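Local coordinates for antifreeze protein type II (Clupea harengus, PDB 2PY2) that probably binds to ice crystals in a calcium-dependent way and checks their growth, using a C-type lectin fold to protect herring from freezing, at residues 20-25 with 120-125; 90-95 with 112-117. All blocks are in the same frame, centred on the assembly; numbering follows the deposited sequence.

Contact 1. Residues 20-25 with 120-125; sequences PLQLHW and LHSSIC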
loop_
_atom_site.group_PDB
_atom_site.type_symbol
_atom_site.label_atom_id
_atom_site.label_comp_id
_atom_site.label_asym_id
_atom_site.label_seq_id
_atom_site.Cartn_x
_atom_site.Cartn_y
_atom_site.Cartn_z
ATOM N N PRO A 20 -12.250 -1.598 -0.602
ATOM C CA PRO A 20 -12.590 -1.340 -2.003
ATOM C C PRO A 20 -13.004 0.092 -2.334
ATOM O O PRO A 20 -13.019 0.478 -3.499
ATOM C CB PRO A 20 -13.702 -2.352 -2.277
ATOM C CG PRO A 20 -14.407 -2.412 -0.957
ATOM C CD PRO A 20 -13.265 -2.461 0.037
ATOM N N LEU A 21 -13.321 0.883 -1.316
ATOM C CA LEU A 21 -13.736 2.264 -1.535
ATOM C C LEU A 21 -12.664 3.064 -2.278
ATOM O O LEU A 21 -11.493 3.004 -1.922
ATOM C CB LEU A 21 -14.043 2.916 -0.189
ATOM C CG LEU A 21 -14.615 4.331 -0.186
ATOM C CD1 LEU A 21 -15.818 4.427 -1.116
ATOM C CD2 LEU A 21 -15.006 4.685 1.253
ATOM N N GLN A 22 -13.075 3.793 -3.315
ATOM C CA GLN A 22 -12.172 4.627 -4.121
ATOM C C GLN A 22 -11.887 5.937 -3.384
ATOM O O GLN A 22 -12.761 6.789 -3.264
ATOM C CB GLN A 22 -12.819 4.931 -5.473
ATOM C CG GLN A 22 -13.068 3.699 -6.322
ATOM C CD GLN A 22 -11.783 3.094 -6.829
ATOM O OE1 GLN A 22 -11.163 3.612 -7.762
ATOM N NE2 GLN A 22 -11.362 1.999 -6.209
ATOM N N LEU A 23 -10.655 6.098 -2.911
ATOM C CA LEU A 23 -10.272 7.286 -2.153
ATOM C C LEU A 23 -8.882 7.768 -2.526
ATOM O O LEU A 23 -8.047 6.961 -2.953
ATOM C CB LEU A 23 -10.242 6.945 -0.667
ATOM C CG LEU A 23 -11.521 6.402 -0.039
ATOM C CD1 LEU A 23 -11.205 5.756 1.303
ATOM C CD2 LEU A 23 -12.508 7.545 0.124
ATOM N N HIS A 24 -8.608 9.063 -2.357
ATOM C CA HIS A 24 -7.246 9.490 -2.644
ATOM C C HIS A 24 -6.388 8.997 -1.482
ATOM O O HIS A 24 -6.911 8.563 -0.458
ATOM C CB HIS A 24 -7.104 11.017 -2.904
ATOM C CG HIS A 24 -7.579 11.921 -1.807
ATOM N ND1 HIS A 24 -7.246 11.742 -0.482
ATOM C CD2 HIS A 24 -8.240 13.103 -1.869
ATOM C CE1 HIS A 24 -7.673 12.776 0.222
ATOM N NE2 HIS A 24 -8.279 13.617 -0.597
ATOM N N TRP A 25 -5.071 9.043 -1.639
ATOM C CA TRP A 25 -4.169 8.507 -0.626
ATOM C C TRP A 25 -4.409 8.964 0.806
ATOM O O TRP A 25 -4.443 8.145 1.728
ATOM C CB TRP A 25 -2.717 8.779 -1.029
ATOM C CG TRP A 25 -1.720 7.977 -0.233
ATOM C CD1 TRP A 25 -1.160 6.770 -0.580
ATOM C CD2 TRP A 25 -1.177 8.319 1.044
ATOM N NE1 TRP A 25 -0.291 6.353 0.410
ATOM C CE2 TRP A 25 -0.288 7.285 1.415
ATOM C CE3 TRP A 25 -1.356 9.406 1.917
ATOM C CZ2 TRP A 25 0.424 7.306 2.626
ATOM C CZ3 TRP A 25 -0.650 9.424 3.116
ATOM C CH2 TRP A 25 0.226 8.382 3.456
ATOM N N LEU A 120 -7.886 8.455 -7.147
ATOM C CA LEU A 120 -8.748 7.602 -6.330
ATOM C C LEU A 120 -8.465 6.120 -6.578
ATOM O O LEU A 120 -8.486 5.675 -7.718
ATOM C CB LEU A 120 -10.227 7.867 -6.647
ATOM C CG LEU A 120 -10.790 9.278 -6.440
ATOM C CD1 LEU A 120 -10.450 9.758 -5.052
ATOM C CD2 LEU A 120 -10.227 10.238 -7.470
ATOM N N HIS A 121 -8.192 5.372 -5.511
ATOM C CA HIS A 121 -7.953 3.935 -5.616
ATOM C C HIS A 121 -8.403 3.193 -4.368
ATOM O O HIS A 121 -8.635 3.794 -3.312
ATOM C CB HIS A 121 -6.469 3.640 -5.843
ATOM C CG HIS A 121 -5.975 4.036 -7.196
ATOM N ND1 HIS A 121 -6.448 3.461 -8.355
ATOM C CD2 HIS A 121 -5.040 4.937 -7.576
ATOM C CE1 HIS A 121 -5.823 3.989 -9.392
ATOM N NE2 HIS A 121 -4.965 4.889 -8.948
ATOM N N SER A 122 -8.547 1.880 -4.508
ATOM C CA SER A 122 -8.903 1.028 -3.392
ATOM C C SER A 122 -7.625 1.022 -2.565
ATOM O O SER A 122 -6.627 1.607 -2.982
ATOM C CB SER A 122 -9.205 -0.382 -3.889
ATOM O OG SER A 122 -10.278 -0.347 -4.805
ATOM N N SER A 123 -7.627 0.367 -1.413
ATOM C CA SER A 123 -6.417 0.375 -0.607
ATOM C C SER A 123 -6.263 -0.828 0.305
ATOM O O SER A 123 -7.202 -1.601 0.511
ATOM C CB SER A 123 -6.357 1.666 0.218
ATOM O OG SER A 123 -7.493 1.790 1.059
ATOM N N ILE A 124 -5.057 -0.984 0.837
ATOM C CA ILE A 124 -4.753 -2.082 1.741
ATOM C C ILE A 124 -4.388 -1.493 3.091
ATOM O O ILE A 124 -3.481 -0.661 3.168
ATOM C CB ILE A 124 -3.522 -2.890 1.279
ATOM C CG1 ILE A 124 -3.604 -3.194 -0.223
ATOM C CG2 ILE A 124 -3.401 -4.156 2.126
ATOM C CD1 ILE A 124 -4.809 -3.992 -0.634
ATOM N N CYS A 125 -5.079 -1.916 4.148
ATOM C CA CYS A 125 -4.773 -1.436 5.494
ATOM C C CYS A 125 -4.144 -2.581 6.285
ATOM O O CYS A 125 -4.418 -3.757 6.026
ATOM C CB CYS A 125 -6.031 -0.978 6.253
ATOM S SG CYS A 125 -6.974 0.469 5.641
HETATM O O HOH W 1 -9.149 3.332 -0.643
#
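Leu23 and His121 form an antiparallel hydrogen-bonded pair, their CA atoms 5.3 Å apart, where the chain, having turned a corner at Leu21, lays the short strand 22-23 against the start of strand 121-128. In this C-type lectin-like fold the contact joins the approach to helix 25-33, whose N-cap is His24, to the last strand in the chain, which lies inside the main sheet. Two nearly straight bonds define the pair: Leu23 N to His121 O at 3.1 Å and His121 N to Leu23 O at 3.0 Å. A CA-H...O contact from Leu120 to the same Leu23 oxygen adds to the grip. The side chains of Leu23 and His121 diverge, and the His121 ring meets Trp63 edge to face. Leu120 packs on the backbone of the other segment: its CD1 methyl reaches 3.3 Å from His24 N, while its CB lies alongside Gln22 CB. At the corner, a water joins the segments, donating to Leu21 O and hydrogen-bonded to Ser123 OG. Ser122 OG lies anti to its own carbonyl carbon (chi1 -60°), which directs the hydroxyl toward the end of strand 14-20; it donates to Pro20 O at 3.1 Å, from 46° above that carbonyl's plane.

Contact 2. Residues 90-95 with 112-117; sequences AAQPDT and WNDTPC. With CA (calcium ion), chain G.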
loop_
_atom_site.group_PDB
_atom_site.type_symbol
_atom_site.label_atom_id
_atom_site.label_comp_id
_atom_site.label_asym_id
_atom_site.label_seq_id
_atom_site.Cartn_x
_atom_site.Cartn_y
_atom_site.Cartn_z
ATOM N N ALA A 90 8.802 -1.510 -14.297
ATOM C CA ALA A 90 9.934 -1.055 -15.095
ATOM C C ALA A 90 9.913 0.470 -15.150
ATOM O O ALA A 90 8.856 1.068 -15.350
ATOM C CB ALA A 90 9.841 -1.630 -16.509
ATOM N N ALA A 91 11.081 1.081 -14.960
ATOM C CA ALA A 91 11.247 2.533 -14.994
ATOM C C ALA A 91 10.805 3.236 -13.711
ATOM O O ALA A 91 11.061 4.424 -13.532
ATOM C CB ALA A 91 10.503 3.125 -16.192
ATOM N N GLN A 92 10.152 2.500 -12.818
ATOM C CA GLN A 92 9.671 3.060 -11.553
ATOM C C GLN A 92 10.708 2.884 -10.453
ATOM O O GLN A 92 11.488 1.932 -10.482
ATOM C CB GLN A 92 8.375 2.360 -11.148
ATOM C CG GLN A 92 7.295 2.505 -12.193
ATOM C CD GLN A 92 6.893 3.940 -12.360
ATOM O OE1 GLN A 92 6.431 4.558 -11.413
ATOM N NE2 GLN A 92 7.077 4.487 -13.555
ATOM N N PRO A 93 10.730 3.800 -9.465
ATOM C CA PRO A 93 9.836 4.962 -9.358
ATOM C C PRO A 93 10.395 6.191 -10.081
ATOM O O PRO A 93 11.598 6.277 -10.333
ATOM C CB PRO A 93 9.750 5.181 -7.851
ATOM C CG PRO A 93 11.150 4.874 -7.415
ATOM C CD PRO A 93 11.497 3.615 -8.219
ATOM N N ASP A 94 9.534 7.145 -10.418
ATOM C CA ASP A 94 10.009 8.352 -11.084
ATOM C C ASP A 94 10.677 9.299 -10.080
ATOM O O ASP A 94 11.580 10.053 -10.434
ATOM C CB ASP A 94 8.852 9.050 -11.799
ATOM C CG ASP A 94 8.369 8.265 -13.008
ATOM O OD1 ASP A 94 9.103 8.194 -14.012
ATOM O OD2 ASP A 94 7.261 7.708 -12.958
ATOM N N THR A 95 10.232 9.222 -8.826
ATOM C CA THR A 95 10.729 10.026 -7.700
ATOM C C THR A 95 10.339 11.502 -7.759
ATOM O O THR A 95 10.814 12.305 -6.947
ATOM C CB THR A 95 12.280 9.935 -7.504
ATOM O OG1 THR A 95 12.949 10.722 -8.498
ATOM C CG2 THR A 95 12.759 8.478 -7.596
ATOM N N TRP A 112 4.610 -2.037 -8.499
ATOM C CA TRP A 112 4.467 -0.723 -7.861
ATOM C C TRP A 112 4.808 0.431 -8.787
ATOM O O TRP A 112 5.709 0.350 -9.623
ATOM C CB TRP A 112 5.362 -0.599 -6.632
ATOM C CG TRP A 112 5.114 -1.570 -5.516
ATOM C CD1 TRP A 112 4.236 -2.612 -5.494
ATOM C CD2 TRP A 112 5.824 -1.614 -4.278
ATOM N NE1 TRP A 112 4.360 -3.309 -4.316
ATOM C CE2 TRP A 112 5.331 -2.717 -3.552
ATOM C CE3 TRP A 112 6.834 -0.827 -3.713
ATOM C CZ2 TRP A 112 5.819 -3.057 -2.284
ATOM C CZ3 TRP A 112 7.319 -1.168 -2.451
ATOM C CH2 TRP A 112 6.810 -2.273 -1.754
ATOM N N ASN A 113 4.093 1.532 -8.593
ATOM C CA ASN A 113 4.286 2.720 -9.394
ATOM C C ASN A 113 4.049 3.920 -8.471
ATOM O O ASN A 113 3.061 3.921 -7.735
ATOM C CB ASN A 113 3.251 2.689 -10.515
ATOM C CG ASN A 113 3.454 3.766 -11.529
ATOM O OD1 ASN A 113 3.539 4.942 -11.190
ATOM N ND2 ASN A 113 3.518 3.374 -12.798
ATOM N N ASP A 114 4.942 4.914 -8.450
ATOM C CA ASP A 114 4.640 6.070 -7.605
ATOM C C ASP A 114 3.655 6.920 -8.414
ATOM O O ASP A 114 3.843 7.148 -9.601
ATOM C CB ASP A 114 5.912 6.836 -7.134
ATOM C CG ASP A 114 6.905 7.176 -8.248
ATOM O OD1 ASP A 114 6.867 6.599 -9.340
ATOM O OD2 ASP A 114 7.779 8.033 -7.997
ATOM N N THR A 115 2.563 7.343 -7.792
ATOM C CA THR A 115 1.548 8.075 -8.539
ATOM C C THR A 115 0.997 9.263 -7.765
ATOM O O THR A 115 1.162 9.351 -6.554
ATOM C CB THR A 115 0.394 7.095 -9.001
ATOM O OG1 THR A 115 -0.825 7.354 -8.299
ATOM C CG2 THR A 115 0.803 5.652 -8.778
ATOM N N PRO A 116 0.378 10.220 -8.467
ATOM C CA PRO A 116 -0.184 11.396 -7.795
ATOM C C PRO A 116 -1.109 10.956 -6.656
ATOM O O PRO A 116 -2.039 10.179 -6.859
ATOM C CB PRO A 116 -0.923 12.110 -8.922
ATOM C CG PRO A 116 -0.077 11.785 -10.117
ATOM C CD PRO A 116 0.221 10.321 -9.932
ATOM N N CYS A 117 -0.855 11.460 -5.456
ATOM C CA CYS A 117 -1.642 11.061 -4.296
ATOM C C CYS A 117 -3.122 11.406 -4.374
ATOM O O CYS A 117 -3.912 10.866 -3.605
ATOM C CB CYS A 117 -1.052 11.667 -3.025
ATOM S SG CYS A 117 0.737 11.378 -2.806
HETATM CA CA CA G . 5.517 6.942 -11.364
HETATM O O HOH W 2 3.770 6.557 -13.312
#
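Asp114 OD1 has two partners: it binds the calcium ion at 2.5 Å and accepts a hydrogen bond from Asp94 N at 2.9 Å (163°). The other carboxylate oxygen, OD2, takes Thr95 N on its syn lone pair at 2.8 Å, so consecutive amides of the 90-95 loop hold the carboxylate at both oxygens. Asp114 CG stands between its backbone N and carbonyl carbon (chi1 49°), which lets the residue chelate the ion through OD1 and its own backbone O, the latter at 2.4 Å. This is the calcium site of the C-type lectin-like domain, built from a loop and the end of strand 111-115; the cis peptide bond before Pro93 lies between the ligands Gln92 and Asp94. Gln92 OE1 binds the ion at 2.5 Å and Asn113 OD1 at a longer 2.8 Å, their amide planes stacked 25° apart; Gln92 OE1 also receives a weak bond from Asp114 N. Asp94 OD2 binds the ion at 2.5 Å and accepts Gln92 NE2 from above its carboxylate plane. Glu99 and a water complete the shell. Without the cation the carboxylates of Asp94, Glu99 and Asp114 would probably repel one another, so the loop's conformation probably depends on bound calcium, consistent with the protein's calcium dependence.

Contact 2 is nested along the chain inside the long loop that contact 1 closes: 20-25 comes first, then 90-95 and 112-117, and finally 120-125. Their centres lie about 17 Å apart, yet both reach one mixed sheet, through strands 111-115 and 121-128, which follow each other in sequence. They also meet directly, with Trp25 N 2.9 Å from Cys117 O, a probable hydrogen bond, and His24 CB packed against the same oxygen. Contact 1 thus ties the chain just after strand 14-20 to strand 121-128, whereas contact 2 fixes the calcium-binding loop to strand 111-115 of the sheet; a role of this metal site in ice binding is consistent with the calcium dependence.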